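Local coordinates for McyG protein (Microcystis aeruginosa PCC 7806, PDB 4R0M), which binds phenylalanyl-adenylate and, as the adenylation and carrier-protein part of a microcystin synthetase, probably activates an acid substrate for transfer to the carrier domain, at residues I74-K79 with P104-E109; P99-P104 with P223-G228; Q255-L260 with N282-E287; I374-Q377 with P381-E384; L422-L425 with L430-T433. One frame throughout, in Å; residues are numbered along the deposited sequence.

In the fold
Following the chain from the N terminus, contact 1 closes a loop of 24 residues, tying strand 72-76 to the loop before helix 111-122. Contact 2 crosses it: 99-104 starts within that loop and ends on Pro104, which both contacts share, and it reaches across 118 residues to the start of helix 227-240 at the adenylate pocket. The two touch, with centres 10 Å apart. Contact 3 follows in series, joining the turn before helix 258-265 to the chain leaving helix 275-282. Contacts 4 and 5 are short closures over three and four residues. They touch each other on one antiparallel sheet, contact 5 bordering the pocket. None of the five nests within another.

Contact 1 of 5, residues I74-K79 with P104-E109; sequences ILQIAK and PSYDLE
Gln76 and Tyr106 alone join the two segments, each reaching out from backbones that stay well apart: their CA atoms, the nearest such pair, are 11.5 Å from one another. The tight part is where the side-chain amide of Gln76 meets the phenol, NE2 of Gln76 as modelled lying 2.6 Å from OH of Tyr106. The amide end lies at the ring edge, its plane 78° from that of the ring, and does not stack on it. A bend in the middle of the Gln76 chain (chi2 -77°) swings the amide over to the hydroxyl. Tyrosine suits its place because it is long enough to span the gap and ends in a polar atom: its OH takes a hydrogen bond from Ala103 N. The loose side is the rest of 104-109, where Asp107, Leu108 and Glu109 lie exposed; the two segments together bury just 72 Å². Around this buried pair, Leu116 of helix 111-122 and Ile138 of helix 135-144 touch both side chains, and Leu141 adds to the cover of the tyrosine. Strand 72-76, which carries Gln76, runs between strands 96-99 and 128-130 in a four-stranded parallel sheet.

Contact 2 of 5, residues P99-P104 with P223-G228; sequences PLTVAP and PLDHVG. With FA5 (adenosine-5'-[phenylalaninyl-phosphate]), chain C.
The phenylalanyl-adenylate pocket of this ANL-family domain takes His226 from a type I turn, Pro223 to His226, that meets 99-104 through Asp225. OG1 of Thr101 donates to OD2 of Asp225 at 3.0 Å, arriving from above the carboxylate, 47° out of its plane. The Asp225 carboxylate reaches it with CG tucked between its own backbone N and carbonyl carbon (chi1 56°). CB of Asp225, placed by the backbone, lies 3.8 Å from Leu100 C. Beside this polar end, CB of Pro99 packs on CA of Asp225 at 3.9 Å, a compact ring suited to a close backbone approach.

The next residue turns the other way. His226 is the N-cap of helix 227-240, and its ND1 accepts from Gly228 N at 3.1 Å in a nearly straight bond of 169°. With ND1 so used, NE2 is the donor, making a weak, bent bond of 3.0 Å to OP3, the oxygen bridging the phosphate and the phenylalanyl carbonyl carbon. Gly228 suits its site because any CB would crowd the ligand's phenyl ring, whose CD2 lies 4.0 Å from Gly228 CA. Asp421, Gly335, Thr337 and Lys533 bond the ligand elsewhere. Ser530 touches both Thr101 and Asp225, while Pro99 is covered by Phe83 of helix 80-93 and by Leu178 and Leu180 of strand 176-182.

Contact 3 of 5, residues Q255-L260 with N282-E287; sequences QPLQWL and NQQAEE
Leu257 and Gln284 both set CG anti to the carbonyl carbon and beside the backbone N, with chi1 at -70° and -56°, and this brings the two side chains across the gap to each other. A further bend in Gln284 (chi2 -79°) folds its amide back along the leucine instead of extending it. The leucine fork therefore meets the glutamine with both branches: CD2 of Leu257 rests on CB of Gln284 at 3.9 Å, and CD1 of Leu257 lies at the same 3.9 Å from OE1 of Gln284. No hydrogen bond crosses between the segments, so the glutamine serves here mainly through its aliphatic chain. The ring of Pro256 adds a looser touch, its CB 4.4 Å from CG of Gln284, and CD1 of Leu257 also grazes CG of Glu287 at 4.2 Å on the outer margin.

Each backbone is set by a type I turn. In the first, Gln258 N bonds to Gln255 O at 3.0 Å; Pro256, in the second position of that turn, suits it because the ring favours the required phi and no N-H is needed there. In the second, Ala285 N reaches Asn282 O at 3.2 Å. Around it, Leu257 also touches Leu288 and Tyr293, and Pro256 touches Ile281. The contact thus packs the turn leading into helix 258-265 on the chain just leaving helix 275-282, which is itself the helix of a beta-alpha-beta crossover between the adjacent parallel strands 270-273 and 300-303.

Contact 4 of 5, residues I374-Q377 with P381-E384; sequences IVDQ and PLPE
Ile374 O accepts from Leu382 N at 2.9 Å, an almost straight bond (176°) lying in the carbonyl plane, and beside it Val375 and Pro381 form a single bridge with CA atoms 4.3 Å apart. A proline fits this spot because the bridge asks no N-H of it. CG1 of Val375 lies against the proline N at 3.8 Å. Leu382 does most of the covering: with CG anti to its carbonyl carbon (chi1 -71°), the fork spreads over the backbone opposite, CD1 of Leu382 reaching Val375 O at 3.7 Å and CD2 of Leu382 reaching CB of Asp376 at 3.8 Å. The bridge pinches off the turn that ends strand 370-375, a strand of the antiparallel sheet in which Val375 is joined by a backbone hydrogen bond to Arg389 of strand 388-394. Within the turn, Asp376 OD1 accepts from Asn380 N and, weakly, from Glu378 N, so a short acidic side chain suits the bend. An alanine in place of Leu382 would strip away the fork and is likely to leave a gap over Val375 O and the Asp376 backbone. CG2 of Ile374 meets CD1 of Leu382 at 4.2 Å; Ile374 also touches Leu390.

Contact 5 of 5, residues L422-L425 with L430-T433; sequences LGYL and LFIT
Tyr424 and Phe431 face each other as the hydrogen-bonded pair of an antiparallel beta hairpin, strands 421-426 and 429-435. Tyr424 N gives to Phe431 O at 2.9 Å, and Phe431 N gives back to Tyr424 O at 3.0 Å, nearly along the C=O axis. Beyond the non-hydrogen-bonded pair Gly423-Ile432, Leu422 O takes Thr433 N at 2.8 Å (167°) and, weakly, OG1 of the same threonine at 3.2 Å, a good use for a branched residue carrying a hydroxyl. Phe431 O also receives a CA-H...O contact from Gly423 CA at 3.1 Å; a side chain there would clash with that oxygen, so glycine fits. Outside the pair, Ile432 O is met by Gln307 NE2, and Gly423 is joined by a backbone hydrogen bond to Gly388.

On the face bearing the aromatics, Tyr424 sets CG between its N and carbonyl carbon (chi1 63°), which lays its ring over CB of Phe431. CB of Phe431 makes a CH-pi contact 3.6 Å from the Tyr424 centroid, while the two rings lie 6° from parallel but offset, barely overlapping. An alanine at Tyr424 would remove that face and probably leave Phe431 CB and Thr433 CG2 without their packing partner. The other face carries Leu425 and Leu430, while Ile432 lines the adenylate pocket. At the far end of the tyrosine, its OH sits 3.5 Å from CD2 of Phe431.

Contact 1 of 5, residues I74-K79 with P104-E109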
# COMPACT_ATOMS: atom_id res chain seq x y z
N ILE A 74 7.85 -10.66 14.85
CA ILE A 74 7.55 -9.32 14.35
C ILE A 74 8.75 -8.74 13.60
O ILE A 74 9.89 -8.86 14.06
CB ILE A 74 7.10 -8.36 15.49
CG1 ILE A 74 5.75 -8.82 16.06
CG2 ILE A 74 7.01 -6.92 14.99
CD1 ILE A 74 5.24 -7.99 17.22
N LEU A 75 8.49 -8.13 12.46
CA LEU A 75 9.54 -7.48 11.67
C LEU A 75 9.50 -5.96 11.80
O LEU A 75 8.48 -5.33 11.54
CB LEU A 75 9.46 -7.89 10.19
CG LEU A 75 10.12 -9.19 9.72
CD1 LEU A 75 9.49 -10.44 10.31
CD2 LEU A 75 10.12 -9.25 8.20
N GLN A 76 10.63 -5.40 12.23
CA GLN A 76 10.82 -3.96 12.34
C GLN A 76 12.16 -3.60 11.72
O GLN A 76 13.09 -3.14 12.40
CB GLN A 76 10.74 -3.52 13.81
CG GLN A 76 9.34 -3.55 14.39
CD GLN A 76 8.50 -2.37 13.95
OE1 GLN A 76 7.81 -2.42 12.93
NE2 GLN A 76 8.57 -1.29 14.72
N ILE A 77 12.26 -3.81 10.41
CA ILE A 77 13.52 -3.68 9.68
C ILE A 77 13.39 -2.65 8.56
O ILE A 77 12.64 -2.85 7.60
CB ILE A 77 13.94 -5.04 9.07
CG1 ILE A 77 13.95 -6.15 10.15
CG2 ILE A 77 15.31 -4.93 8.41
CD1 ILE A 77 13.84 -7.56 9.60
N ALA A 78 14.14 -1.56 8.68
CA ALA A 78 14.12 -0.49 7.68
C ALA A 78 15.05 -0.78 6.51
O ALA A 78 14.77 -0.39 5.38
CB ALA A 78 14.48 0.85 8.32
N LYS A 79 16.16 -1.47 6.78
CA LYS A 79 17.14 -1.80 5.76
C LYS A 79 16.66 -2.97 4.89
O LYS A 79 16.50 -4.09 5.38
CB LYS A 79 18.49 -2.12 6.41
CG LYS A 79 19.68 -2.02 5.48
CD LYS A 79 20.96 -2.36 6.22
CE LYS A 79 22.16 -2.38 5.28
NZ LYS A 79 23.38 -2.79 6.02
N PRO A 104 8.33 6.42 12.67
CA PRO A 104 9.15 7.61 12.41
C PRO A 104 10.07 7.94 13.58
O PRO A 104 11.16 8.47 13.39
CB PRO A 104 8.12 8.72 12.17
CG PRO A 104 6.84 8.21 12.73
CD PRO A 104 6.89 6.72 12.57
N SER A 105 9.61 7.63 14.80
CA SER A 105 10.45 7.67 16.00
C SER A 105 9.88 6.73 17.05
O SER A 105 8.71 6.34 16.99
CB SER A 105 10.58 9.09 16.55
OG SER A 105 9.35 9.56 17.06
N TYR A 106 10.72 6.35 18.02
CA TYR A 106 10.31 5.41 19.07
C TYR A 106 10.29 6.05 20.46
O TYR A 106 10.07 5.36 21.46
CB TYR A 106 11.20 4.16 19.02
CG TYR A 106 10.90 3.28 17.82
CD1 TYR A 106 11.53 3.50 16.60
CD2 TYR A 106 9.98 2.23 17.91
CE1 TYR A 106 11.25 2.70 15.50
CE2 TYR A 106 9.69 1.43 16.81
CZ TYR A 106 10.33 1.67 15.61
OH TYR A 106 10.06 0.88 14.52
N ASP A 107 10.52 7.36 20.51
CA ASP A 107 10.47 8.12 21.76
C ASP A 107 9.34 9.15 21.78
O ASP A 107 9.12 9.83 22.79
CB ASP A 107 11.83 8.79 22.04
CG ASP A 107 12.27 9.71 20.91
OD1 ASP A 107 11.54 9.88 19.92
OD2 ASP A 107 13.38 10.28 21.03
N LEU A 108 8.62 9.25 20.67
CA LEU A 108 7.47 10.14 20.55
C LEU A 108 6.22 9.37 20.16
O LEU A 108 6.30 8.31 19.53
CB LEU A 108 7.74 11.25 19.52
CG LEU A 108 8.91 12.22 19.75
CD1 LEU A 108 9.19 13.01 18.48
CD2 LEU A 108 8.65 13.16 20.93
N GLU A 109 5.07 9.92 20.52
CA GLU A 109 3.76 9.29 20.34
C GLU A 109 3.35 9.26 18.86
O GLU A 109 3.21 10.31 18.23
CB GLU A 109 2.72 10.05 21.17
CG GLU A 109 1.57 9.23 21.71
CD GLU A 109 0.81 9.96 22.80
OE1 GLU A 109 -0.31 10.45 22.53
OE2 GLU A 109 1.33 10.07 23.93

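Contact 2 of 5, residues P99-P104 with P223-G228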
# COMPACT_ATOMS: atom_id res chain seq x y z
N PRO A 99 5.37 -8.54 9.40
CA PRO A 99 6.00 -7.27 9.06
C PRO A 99 5.12 -6.10 9.47
O PRO A 99 3.93 -6.08 9.18
CB PRO A 99 6.13 -7.33 7.53
CG PRO A 99 5.78 -8.73 7.14
CD PRO A 99 4.86 -9.22 8.21
N LEU A 100 5.72 -5.14 10.17
CA LEU A 100 5.01 -3.93 10.57
C LEU A 100 5.80 -2.69 10.16
O LEU A 100 7.03 -2.75 10.02
CB LEU A 100 4.72 -3.93 12.07
CG LEU A 100 3.75 -4.99 12.61
CD1 LEU A 100 3.81 -5.05 14.13
CD2 LEU A 100 2.32 -4.75 12.14
N THR A 101 5.09 -1.59 9.94
CA THR A 101 5.70 -0.32 9.56
C THR A 101 6.71 0.12 10.62
O THR A 101 6.44 0.06 11.82
CB THR A 101 4.63 0.78 9.39
OG1 THR A 101 3.66 0.35 8.42
CG2 THR A 101 5.25 2.10 8.92
N VAL A 102 7.89 0.52 10.15
CA VAL A 102 8.91 1.12 11.02
C VAL A 102 8.44 2.52 11.41
O VAL A 102 8.11 3.34 10.55
CB VAL A 102 10.28 1.15 10.32
CG1 VAL A 102 11.24 2.10 11.02
CG2 VAL A 102 10.88 -0.25 10.24
N ALA A 103 8.40 2.77 12.72
CA ALA A 103 7.95 4.06 13.26
C ALA A 103 8.88 5.20 12.86
O ALA A 103 10.09 4.98 12.71
CB ALA A 103 7.82 3.97 14.77
N PRO A 104 8.33 6.42 12.67
CA PRO A 104 9.15 7.61 12.41
C PRO A 104 10.07 7.94 13.58
O PRO A 104 11.16 8.47 13.39
CB PRO A 104 8.12 8.72 12.17
CG PRO A 104 6.84 8.21 12.73
CD PRO A 104 6.89 6.72 12.57
N PRO A 223 7.48 0.84 0.91
CA PRO A 223 8.09 0.12 2.03
C PRO A 223 7.74 -1.37 2.03
O PRO A 223 6.63 -1.75 1.64
CB PRO A 223 7.52 0.82 3.27
CG PRO A 223 6.35 1.60 2.79
CD PRO A 223 6.63 1.95 1.36
N LEU A 224 8.68 -2.19 2.47
CA LEU A 224 8.59 -3.64 2.32
C LEU A 224 7.56 -4.34 3.19
O LEU A 224 7.23 -5.50 2.94
CB LEU A 224 9.97 -4.28 2.52
CG LEU A 224 11.05 -4.03 1.46
CD1 LEU A 224 12.32 -4.76 1.85
CD2 LEU A 224 10.61 -4.47 0.07
N ASP A 225 7.05 -3.65 4.21
CA ASP A 225 6.04 -4.25 5.10
C ASP A 225 4.66 -4.33 4.46
O ASP A 225 3.80 -5.07 4.93
CB ASP A 225 5.96 -3.49 6.43
CG ASP A 225 5.69 -2.02 6.25
OD1 ASP A 225 6.66 -1.27 6.00
OD2 ASP A 225 4.52 -1.61 6.36
N HIS A 226 4.45 -3.57 3.39
CA HIS A 226 3.16 -3.57 2.70
C HIS A 226 3.02 -4.72 1.73
O HIS A 226 3.99 -5.15 1.12
CB HIS A 226 2.95 -2.24 1.99
CG HIS A 226 1.54 -2.05 1.50
ND1 HIS A 226 1.14 -2.40 0.26
CD2 HIS A 226 0.41 -1.53 2.14
CE1 HIS A 226 -0.16 -2.12 0.11
NE2 HIS A 226 -0.61 -1.59 1.26
N VAL A 227 1.78 -5.20 1.59
CA VAL A 227 1.47 -6.39 0.77
C VAL A 227 1.87 -6.27 -0.71
O VAL A 227 2.21 -7.27 -1.35
CB VAL A 227 -0.03 -6.78 0.92
CG1 VAL A 227 -0.93 -5.78 0.20
CG2 VAL A 227 -0.28 -8.19 0.42
N GLY A 228 1.83 -5.04 -1.24
CA GLY A 228 2.19 -4.79 -2.64
C GLY A 228 3.67 -4.98 -2.91
O GLY A 228 4.06 -5.39 -4.00
C FA5 C . -3.44 -1.70 -0.31
O FA5 C . -3.39 -0.48 -0.24
CA FA5 C . -3.48 -2.38 -1.65
N FA5 C . -4.54 -1.72 -2.38
CB FA5 C . -2.16 -2.22 -2.43
CG FA5 C . -2.08 -2.73 -3.88
CD1 FA5 C . -3.20 -3.03 -4.66
CD2 FA5 C . -0.82 -2.89 -4.45
CE1 FA5 C . -3.05 -3.49 -5.98
CE2 FA5 C . -0.65 -3.34 -5.77
CZ FA5 C . -1.78 -3.64 -6.54
P FA5 C . -4.43 -2.06 2.20
OP1 FA5 C . -3.66 -1.13 3.10
OP2 FA5 C . -4.99 -3.33 2.78
OP3 FA5 C . -3.49 -2.46 0.94
O5' FA5 C . -5.65 -1.20 1.59
C5' FA5 C . -6.64 -1.76 0.73
C4' FA5 C . -7.66 -0.68 0.41
O4' FA5 C . -7.09 0.39 -0.36
C3' FA5 C . -8.82 -1.18 -0.42
O3' FA5 C . -9.81 -1.84 0.37
C2' FA5 C . -9.34 0.10 -1.04
O2' FA5 C . -10.21 0.78 -0.12
C1' FA5 C . -8.09 0.93 -1.23
N9 FA5 C . -7.67 0.83 -2.65
C8 FA5 C . -6.66 0.07 -3.11
N7 FA5 C . -6.52 0.19 -4.46
C5 FA5 C . -7.46 1.06 -4.88
C6 FA5 C . -7.87 1.64 -6.18
N6 FA5 C . -7.24 1.31 -7.33
N1 FA5 C . -8.92 2.50 -6.19
C2 FA5 C . -9.57 2.84 -5.05
N3 FA5 C . -9.24 2.35 -3.84
C4 FA5 C . -8.22 1.47 -3.69

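Contact 3 of 5, residues Q255-L260 with N282-E287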
# COMPACT_ATOMS: atom_id res chain seq x y z
N GLN A 255 13.38 13.10 -4.42
CA GLN A 255 13.59 13.46 -5.82
C GLN A 255 12.77 12.54 -6.74
O GLN A 255 13.28 11.53 -7.23
CB GLN A 255 15.08 13.40 -6.17
CG GLN A 255 15.50 14.36 -7.27
CD GLN A 255 17.01 14.55 -7.33
OE1 GLN A 255 17.78 13.58 -7.38
NE2 GLN A 255 17.44 15.81 -7.32
N PRO A 256 11.48 12.88 -6.97
CA PRO A 256 10.53 12.04 -7.72
C PRO A 256 11.03 11.52 -9.07
O PRO A 256 10.65 10.42 -9.48
CB PRO A 256 9.33 12.96 -7.91
CG PRO A 256 9.37 13.85 -6.71
CD PRO A 256 10.84 14.11 -6.47
N LEU A 257 11.86 12.31 -9.75
CA LEU A 257 12.35 11.95 -11.08
C LEU A 257 13.34 10.78 -11.08
O LEU A 257 13.58 10.18 -12.13
CB LEU A 257 12.95 13.18 -11.79
CG LEU A 257 11.98 14.28 -12.24
CD1 LEU A 257 12.71 15.34 -13.04
CD2 LEU A 257 10.81 13.72 -13.04
N GLN A 258 13.90 10.47 -9.92
CA GLN A 258 14.78 9.31 -9.76
C GLN A 258 14.07 8.00 -10.09
O GLN A 258 14.71 7.03 -10.50
CB GLN A 258 15.37 9.25 -8.35
CG GLN A 258 16.64 10.06 -8.18
CD GLN A 258 17.75 9.59 -9.12
OE1 GLN A 258 18.14 10.31 -10.04
NE2 GLN A 258 18.24 8.38 -8.90
N TRP A 259 12.75 7.98 -9.91
CA TRP A 259 11.92 6.84 -10.30
C TRP A 259 11.99 6.61 -11.78
O TRP A 259 12.14 5.48 -12.23
CB TRP A 259 10.48 7.06 -9.85
CG TRP A 259 9.57 5.87 -10.05
CD1 TRP A 259 9.92 4.53 -10.16
CD2 TRP A 259 8.10 5.88 -10.14
NE1 TRP A 259 8.81 3.74 -10.32
CE2 TRP A 259 7.69 4.48 -10.31
CE3 TRP A 259 7.12 6.87 -10.09
CZ2 TRP A 259 6.35 4.12 -10.44
CZ3 TRP A 259 5.78 6.49 -10.22
CH2 TRP A 259 5.41 5.15 -10.39
N LEU A 260 11.90 7.70 -12.55
CA LEU A 260 12.00 7.66 -14.00
C LEU A 260 13.42 7.30 -14.46
O LEU A 260 13.60 6.59 -15.45
CB LEU A 260 11.58 9.01 -14.60
CG LEU A 260 10.12 9.24 -15.03
CD1 LEU A 260 9.09 8.64 -14.08
CD2 LEU A 260 9.87 10.73 -15.23
N ASN A 282 3.72 14.68 -12.10
CA ASN A 282 3.05 15.79 -12.79
C ASN A 282 3.52 17.16 -12.31
O ASN A 282 3.56 18.11 -13.10
CB ASN A 282 1.53 15.67 -12.65
CG ASN A 282 0.97 14.44 -13.36
OD1 ASN A 282 1.69 13.73 -14.06
ND2 ASN A 282 -0.32 14.18 -13.16
N GLN A 283 3.88 17.26 -11.03
CA GLN A 283 4.45 18.50 -10.46
C GLN A 283 5.79 18.87 -11.10
O GLN A 283 6.20 20.03 -11.07
CB GLN A 283 4.63 18.36 -8.94
CG GLN A 283 3.34 18.20 -8.15
CD GLN A 283 2.50 19.46 -8.11
OE1 GLN A 283 1.53 19.59 -8.85
NE2 GLN A 283 2.87 20.40 -7.25
N GLN A 284 6.46 17.87 -11.67
CA GLN A 284 7.78 18.06 -12.29
C GLN A 284 7.68 18.31 -13.80
O GLN A 284 8.68 18.18 -14.51
CB GLN A 284 8.67 16.85 -12.00
CG GLN A 284 8.85 16.51 -10.53
CD GLN A 284 9.86 17.41 -9.84
OE1 GLN A 284 10.97 17.62 -10.33
NE2 GLN A 284 9.48 17.94 -8.68
N ALA A 285 6.49 18.68 -14.27
CA ALA A 285 6.24 18.90 -15.70
C ALA A 285 7.21 19.89 -16.35
O ALA A 285 7.62 19.70 -17.50
CB ALA A 285 4.80 19.34 -15.92
N GLU A 286 7.57 20.94 -15.60
CA GLU A 286 8.47 21.98 -16.09
C GLU A 286 9.87 21.45 -16.40
O GLU A 286 10.36 21.61 -17.53
CB GLU A 286 8.53 23.14 -15.08
CG GLU A 286 9.50 24.27 -15.43
CD GLU A 286 9.15 25.00 -16.72
OE1 GLU A 286 7.94 25.10 -17.05
OE2 GLU A 286 10.08 25.48 -17.40
N GLU A 287 10.51 20.83 -15.41
CA GLU A 287 11.86 20.27 -15.58
C GLU A 287 11.91 19.06 -16.52
O GLU A 287 12.98 18.69 -16.99
CB GLU A 287 12.50 19.94 -14.22
CG GLU A 287 11.56 19.38 -13.17
CD GLU A 287 10.89 20.47 -12.35
OE1 GLU A 287 11.52 20.97 -11.40
OE2 GLU A 287 9.73 20.82 -12.65

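Contact 4 of 5, residues I374-Q377 with P381-E384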
# COMPACT_ATOMS: atom_id res chain seq x y z
N ILE A 374 -20.96 -6.85 -7.13
CA ILE A 374 -21.48 -5.64 -6.51
C ILE A 374 -22.90 -5.90 -6.02
O ILE A 374 -23.80 -6.18 -6.82
CB ILE A 374 -21.47 -4.45 -7.51
CG1 ILE A 374 -20.03 -4.10 -7.94
CG2 ILE A 374 -22.20 -3.24 -6.95
CD1 ILE A 374 -19.13 -3.56 -6.85
N VAL A 375 -23.09 -5.84 -4.70
CA VAL A 375 -24.38 -6.16 -4.08
C VAL A 375 -25.00 -4.97 -3.34
O VAL A 375 -24.33 -3.98 -3.04
CB VAL A 375 -24.27 -7.36 -3.11
CG1 VAL A 375 -23.93 -8.63 -3.87
CG2 VAL A 375 -23.26 -7.09 -2.01
N ASP A 376 -26.30 -5.09 -3.05
CA ASP A 376 -27.01 -4.13 -2.21
C ASP A 376 -26.87 -4.51 -0.74
O ASP A 376 -26.12 -5.42 -0.39
CB ASP A 376 -28.49 -4.03 -2.63
CG ASP A 376 -29.21 -5.37 -2.61
OD1 ASP A 376 -28.73 -6.33 -1.96
OD2 ASP A 376 -30.27 -5.48 -3.26
N GLN A 377 -27.62 -3.81 0.12
CA GLN A 377 -27.62 -4.06 1.57
C GLN A 377 -28.12 -5.46 1.93
O GLN A 377 -27.81 -5.99 3.00
CB GLN A 377 -28.46 -3.00 2.29
CG GLN A 377 -27.99 -1.56 2.09
CD GLN A 377 -26.91 -1.13 3.06
OE1 GLN A 377 -25.87 -1.79 3.20
NE2 GLN A 377 -27.14 -0.02 3.74
N PRO A 381 -27.08 -9.37 -5.77
CA PRO A 381 -26.34 -8.74 -6.88
C PRO A 381 -27.16 -7.66 -7.58
O PRO A 381 -28.33 -7.87 -7.90
CB PRO A 381 -26.07 -9.91 -7.83
CG PRO A 381 -26.06 -11.11 -6.94
CD PRO A 381 -27.10 -10.84 -5.89
N LEU A 382 -26.53 -6.50 -7.78
CA LEU A 382 -27.18 -5.36 -8.42
C LEU A 382 -26.93 -5.36 -9.93
O LEU A 382 -25.95 -5.95 -10.39
CB LEU A 382 -26.67 -4.05 -7.81
CG LEU A 382 -27.10 -3.70 -6.38
CD1 LEU A 382 -26.24 -2.57 -5.83
CD2 LEU A 382 -28.58 -3.33 -6.32
N PRO A 383 -27.82 -4.71 -10.70
CA PRO A 383 -27.57 -4.53 -12.13
C PRO A 383 -26.33 -3.68 -12.39
O PRO A 383 -25.96 -2.85 -11.55
CB PRO A 383 -28.83 -3.81 -12.63
CG PRO A 383 -29.47 -3.23 -11.41
CD PRO A 383 -29.15 -4.20 -10.32
N GLU A 384 -25.69 -3.90 -13.53
CA GLU A 384 -24.47 -3.18 -13.90
C GLU A 384 -24.68 -1.67 -13.96
O GLU A 384 -25.78 -1.20 -14.26
CB GLU A 384 -23.92 -3.69 -15.24
CG GLU A 384 -23.39 -5.12 -15.19
CD GLU A 384 -22.45 -5.44 -16.34
OE1 GLU A 384 -22.70 -4.98 -17.48
OE2 GLU A 384 -21.46 -6.16 -16.11

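Contact 5 of 5, residues L422-L425 with L430-T433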
# COMPACT_ATOMS: atom_id res chain seq x y z
N LEU A 422 -16.90 0.60 -2.12
CA LEU A 422 -18.08 0.88 -2.93
C LEU A 422 -17.71 1.09 -4.40
O LEU A 422 -16.68 1.68 -4.71
CB LEU A 422 -18.81 2.13 -2.41
CG LEU A 422 -19.46 2.06 -1.02
CD1 LEU A 422 -19.65 3.46 -0.46
CD2 LEU A 422 -20.77 1.30 -1.05
N GLY A 423 -18.57 0.59 -5.29
CA GLY A 423 -18.36 0.76 -6.72
C GLY A 423 -19.40 0.06 -7.58
O GLY A 423 -20.47 -0.33 -7.09
N TYR A 424 -19.08 -0.10 -8.86
CA TYR A 424 -19.97 -0.76 -9.81
C TYR A 424 -19.19 -1.56 -10.84
O TYR A 424 -17.99 -1.35 -11.03
CB TYR A 424 -20.89 0.26 -10.50
CG TYR A 424 -20.17 1.29 -11.35
CD1 TYR A 424 -19.73 2.49 -10.79
CD2 TYR A 424 -19.95 1.07 -12.71
CE1 TYR A 424 -19.08 3.44 -11.57
CE2 TYR A 424 -19.29 2.01 -13.49
CZ TYR A 424 -18.87 3.20 -12.91
OH TYR A 424 -18.22 4.13 -13.68
N LEU A 425 -19.89 -2.47 -11.51
CA LEU A 425 -19.31 -3.23 -12.61
C LEU A 425 -19.91 -2.79 -13.94
O LEU A 425 -21.11 -2.49 -14.02
CB LEU A 425 -19.53 -4.73 -12.40
CG LEU A 425 -18.87 -5.35 -11.17
CD1 LEU A 425 -19.37 -6.77 -10.94
CD2 LEU A 425 -17.35 -5.32 -11.28
N LEU A 430 -14.14 -3.54 -13.11
CA LEU A 430 -14.41 -2.95 -11.80
C LEU A 430 -14.14 -1.45 -11.78
O LEU A 430 -13.09 -0.99 -12.25
CB LEU A 430 -13.61 -3.65 -10.70
CG LEU A 430 -13.64 -3.06 -9.27
CD1 LEU A 430 -15.03 -3.11 -8.66
CD2 LEU A 430 -12.63 -3.76 -8.37
N PHE A 431 -15.09 -0.70 -11.25
CA PHE A 431 -14.96 0.74 -11.04
C PHE A 431 -15.22 1.03 -9.56
O PHE A 431 -16.35 0.92 -9.09
CB PHE A 431 -15.97 1.51 -11.90
CG PHE A 431 -15.73 1.41 -13.38
CD1 PHE A 431 -16.09 0.26 -14.09
CD2 PHE A 431 -15.20 2.48 -14.09
CE1 PHE A 431 -15.88 0.17 -15.46
CE2 PHE A 431 -15.00 2.40 -15.46
CZ PHE A 431 -15.34 1.25 -16.14
N ILE A 432 -14.17 1.39 -8.82
CA ILE A 432 -14.32 1.80 -7.42
C ILE A 432 -14.74 3.27 -7.37
O ILE A 432 -14.16 4.11 -8.06
CB ILE A 432 -13.03 1.55 -6.59
CG1 ILE A 432 -12.72 0.05 -6.48
CG2 ILE A 432 -13.13 2.18 -5.20
CD1 ILE A 432 -13.78 -0.79 -5.79
N THR A 433 -15.76 3.56 -6.57
CA THR A 433 -16.32 4.92 -6.47
C THR A 433 -16.03 5.57 -5.12
O THR A 433 -15.86 6.79 -5.03
CB THR A 433 -17.83 4.93 -6.75
OG1 THR A 433 -18.49 3.95 -5.94
CG2 THR A 433 -18.10 4.63 -8.22